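Local coordinates for putative signal recognition particle protein (Chaetomium thermophilum, PDB 5CK4), which binds GTP and GDP and is probably the Arf-like GTPase beta subunit of the signal recognition particle receptor at the endoplasmic reticulum membrane, at residues Leu168-Ala173 with Ala218-Leu223. Residues are numbered along the deposited sequence; the frame is centred on the assembly and turned at random.
Sequences LLDAAA and ANKQDL. With GDP (guanosine-5'-diphosphate), chain C.
With CG of Asp170 anti to the backbone N (chi1 -176°) and the Lys220 chain extended beyond its CG, carboxylate and ammonium meet in a salt bridge, Lys220 NZ lying 3.0 Å from Asp170 OD2. The lysine comes over the face of the carboxylate: NZ stands 67° out of that plane, and CD passes 3.3 Å from Asp170 OD1. On its other flank the same lysine chain lies along one face of the guanine, CG sitting 3.6 Å from GDP C6, and its NZ reaches the ribose O4' and the backbone oxygen of Gly29 in the P-loop, donating a hydrogen bond to each.

Asp170 OD1 is busy with its own chain. It accepts from the amides of Ala172 and Ala173, both arriving from one face of the carboxylate; the first closes an Asx turn just where strand 159-170 ends. An alanine in place of Asp170 would probably leave the Lys220 ammonium without its charged mate, held by Gly29 and the ribose oxygen alone among the partners described, and those two amides without their acceptor.

Residues 219-222 read Asn-Lys-Gln-Asp, the NKxD guanine-recognition motif of P-loop GTPases, at the end of parallel strand 214-219. Strand pairing sets it in place: Asn219 N donates to Leu169 O at 3.0 Å, and Ala171 N donates to Asn219 O. Asn219 packs its CB against CD1 of Leu168, while ND2 is held by the backbone oxygen of Ala30. Past the strand, a type I turn from Lys220 to Leu223 presents Asp222 to the base edge, where OD1 accepts from GDP N1 at 2.7 Å in a nearly straight bond (173°) and OD2 accepts from N2. Leu223 CD1 reaches back across the contact to rest 3.6 Å from Ala172 CB.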
loop_
_atom_site.group_PDB
_atom_site.type_symbol
_atom_site.label_atom_id
_atom_site.label_comp_id
_atom_site.label_asym_id
_atom_site.label_seq_id
_atom_site.Cartn_x
_atom_site.Cartn_y
_atom_site.Cartn_z
ATOM N N LEU A 168 3.968 -1.818 -2.270
ATOM C CA LEU A 168 4.912 -2.156 -3.339
ATOM C C LEU A 168 4.981 -3.665 -3.536
ATOM O O LEU A 168 5.046 -4.413 -2.574
ATOM C CB LEU A 168 6.300 -1.637 -2.996
ATOM C CG LEU A 168 7.399 -1.508 -4.064
ATOM C CD1 LEU A 168 7.083 -0.384 -5.051
ATOM C CD2 LEU A 168 8.724 -1.233 -3.384
ATOM N N LEU A 169 4.978 -4.098 -4.795
ATOM C CA LEU A 169 5.138 -5.509 -5.133
ATOM C C LEU A 169 6.083 -5.654 -6.328
ATOM O O LEU A 169 6.287 -4.702 -7.096
ATOM C CB LEU A 169 3.776 -6.176 -5.427
ATOM C CG LEU A 169 2.927 -5.581 -6.580
ATOM C CD1 LEU A 169 3.326 -6.172 -7.958
ATOM C CD2 LEU A 169 1.449 -5.805 -6.316
ATOM N N ASP A 170 6.631 -6.857 -6.478
ATOM C CA ASP A 170 7.498 -7.207 -7.595
ATOM C C ASP A 170 6.627 -7.687 -8.757
ATOM O O ASP A 170 6.098 -8.795 -8.719
ATOM C CB ASP A 170 8.471 -8.308 -7.130
ATOM C CG ASP A 170 9.484 -8.696 -8.186
ATOM O OD1 ASP A 170 9.268 -8.408 -9.380
ATOM O OD2 ASP A 170 10.507 -9.311 -7.817
ATOM N N ALA A 171 6.467 -6.855 -9.789
ATOM C CA ALA A 171 5.597 -7.220 -10.903
ATOM C C ALA A 171 6.160 -8.367 -11.738
ATOM O O ALA A 171 5.418 -9.008 -12.491
ATOM C CB ALA A 171 5.274 -6.002 -11.806
ATOM N N ALA A 172 7.463 -8.619 -11.616
ATOM C CA ALA A 172 8.074 -9.728 -12.337
ATOM C C ALA A 172 7.823 -11.060 -11.625
ATOM O O ALA A 172 7.559 -12.074 -12.268
ATOM C CB ALA A 172 9.567 -9.498 -12.547
ATOM N N ALA A 173 7.901 -11.038 -10.296
ATOM C CA ALA A 173 7.688 -12.237 -9.499
ATOM C C ALA A 173 6.248 -12.674 -9.615
ATOM O O ALA A 173 5.945 -13.853 -9.525
ATOM C CB ALA A 173 8.043 -11.993 -8.048
ATOM N N ALA A 218 3.311 -1.236 -8.802
ATOM C CA ALA A 218 3.769 -2.454 -9.459
ATOM C C ALA A 218 5.185 -2.239 -9.984
ATOM O O ALA A 218 5.366 -1.782 -11.119
ATOM C CB ALA A 218 2.797 -2.848 -10.595
ATOM N N ASN A 219 6.166 -2.565 -9.135
ATOM C CA ASN A 219 7.583 -2.276 -9.341
ATOM C C ASN A 219 8.280 -3.239 -10.313
ATOM O O ASN A 219 7.744 -4.298 -10.642
ATOM C CB ASN A 219 8.321 -2.313 -7.987
ATOM C CG ASN A 219 9.698 -1.667 -8.044
ATOM O OD1 ASN A 219 9.938 -0.776 -8.857
ATOM N ND2 ASN A 219 10.608 -2.115 -7.178
ATOM N N LYS A 220 9.496 -2.860 -10.724
ATOM C CA LYS A 220 10.374 -3.654 -11.599
ATOM C C LYS A 220 9.855 -3.751 -13.038
ATOM O O LYS A 220 10.073 -4.758 -13.708
ATOM C CB LYS A 220 10.700 -5.060 -11.011
ATOM C CG LYS A 220 11.051 -5.042 -9.493
ATOM C CD LYS A 220 11.811 -6.269 -9.028
ATOM C CE LYS A 220 12.001 -6.245 -7.504
ATOM N NZ LYS A 220 12.750 -7.462 -6.994
ATOM N N GLN A 221 9.187 -2.702 -13.521
ATOM C CA GLN A 221 8.719 -2.685 -14.911
ATOM C C GLN A 221 9.857 -2.610 -15.949
ATOM O O GLN A 221 9.613 -2.718 -17.150
ATOM C CB GLN A 221 7.711 -1.554 -15.152
ATOM C CG GLN A 221 6.402 -1.717 -14.396
ATOM C CD GLN A 221 5.556 -2.857 -14.920
ATOM O OE1 GLN A 221 5.552 -3.146 -16.111
ATOM N NE2 GLN A 221 4.813 -3.504 -14.024
ATOM N N ASP A 222 11.090 -2.460 -15.479
ATOM C CA ASP A 222 12.254 -2.525 -16.360
ATOM C C ASP A 222 12.466 -3.958 -16.856
ATOM O O ASP A 222 13.027 -4.173 -17.919
ATOM C CB ASP A 222 13.503 -2.031 -15.632
ATOM C CG ASP A 222 13.754 -2.779 -14.323
ATOM O OD1 ASP A 222 12.847 -2.790 -13.462
ATOM O OD2 ASP A 222 14.858 -3.345 -14.159
ATOM N N LEU A 223 12.011 -4.936 -16.076
ATOM C CA LEU A 223 12.221 -6.341 -16.417
ATOM C C LEU A 223 11.274 -6.780 -17.520
ATOM O O LEU A 223 10.093 -6.443 -17.499
ATOM C CB LEU A 223 12.031 -7.227 -15.181
ATOM C CG LEU A 223 13.061 -7.007 -14.063
ATOM C CD1 LEU A 223 12.737 -7.884 -12.842
ATOM C CD2 LEU A 223 14.452 -7.307 -14.561
HETATM P PB GDP C . 12.888 -4.940 0.009
HETATM O O1B GDP C . 13.380 -3.844 0.909
HETATM O O2B GDP C . 11.409 -4.734 -0.279
HETATM O O3B GDP C . 13.046 -6.318 0.609
HETATM O O3A GDP C . 13.628 -4.925 -1.414
HETATM P PA GDP C . 15.107 -4.372 -1.754
HETATM O O1A GDP C . 15.137 -2.877 -1.722
HETATM O O2A GDP C . 16.170 -5.006 -0.891
HETATM O "O5'" GDP C . 15.140 -4.900 -3.258
HETATM C "C5'" GDP C . 15.121 -6.294 -3.521
HETATM C "C4'" GDP C . 15.904 -6.530 -4.802
HETATM O "O4'" GDP C . 15.159 -6.022 -5.912
HETATM C "C3'" GDP C . 17.239 -5.797 -4.804
HETATM O "O3'" GDP C . 18.169 -6.625 -5.505
HETATM C "C2'" GDP C . 16.979 -4.557 -5.639
HETATM O "O2'" GDP C . 18.140 -4.091 -6.322
HETATM C "C1'" GDP C . 15.964 -5.080 -6.631
HETATM N N9 GDP C . 15.110 -4.009 -7.185
HETATM C C8 GDP C . 14.464 -3.033 -6.512
HETATM N N7 GDP C . 13.753 -2.254 -7.375
HETATM C C5 GDP C . 13.932 -2.761 -8.605
HETATM C C6 GDP C . 13.483 -2.420 -9.963
HETATM O O6 GDP C . 12.713 -1.448 -10.139
HETATM N N1 GDP C . 13.895 -3.212 -10.971
HETATM C C2 GDP C . 14.721 -4.265 -10.788
HETATM N N2 GDP C . 15.108 -5.007 -11.854
HETATM N N3 GDP C . 15.180 -4.629 -9.566
HETATM C C4 GDP C . 14.825 -3.915 -8.470
#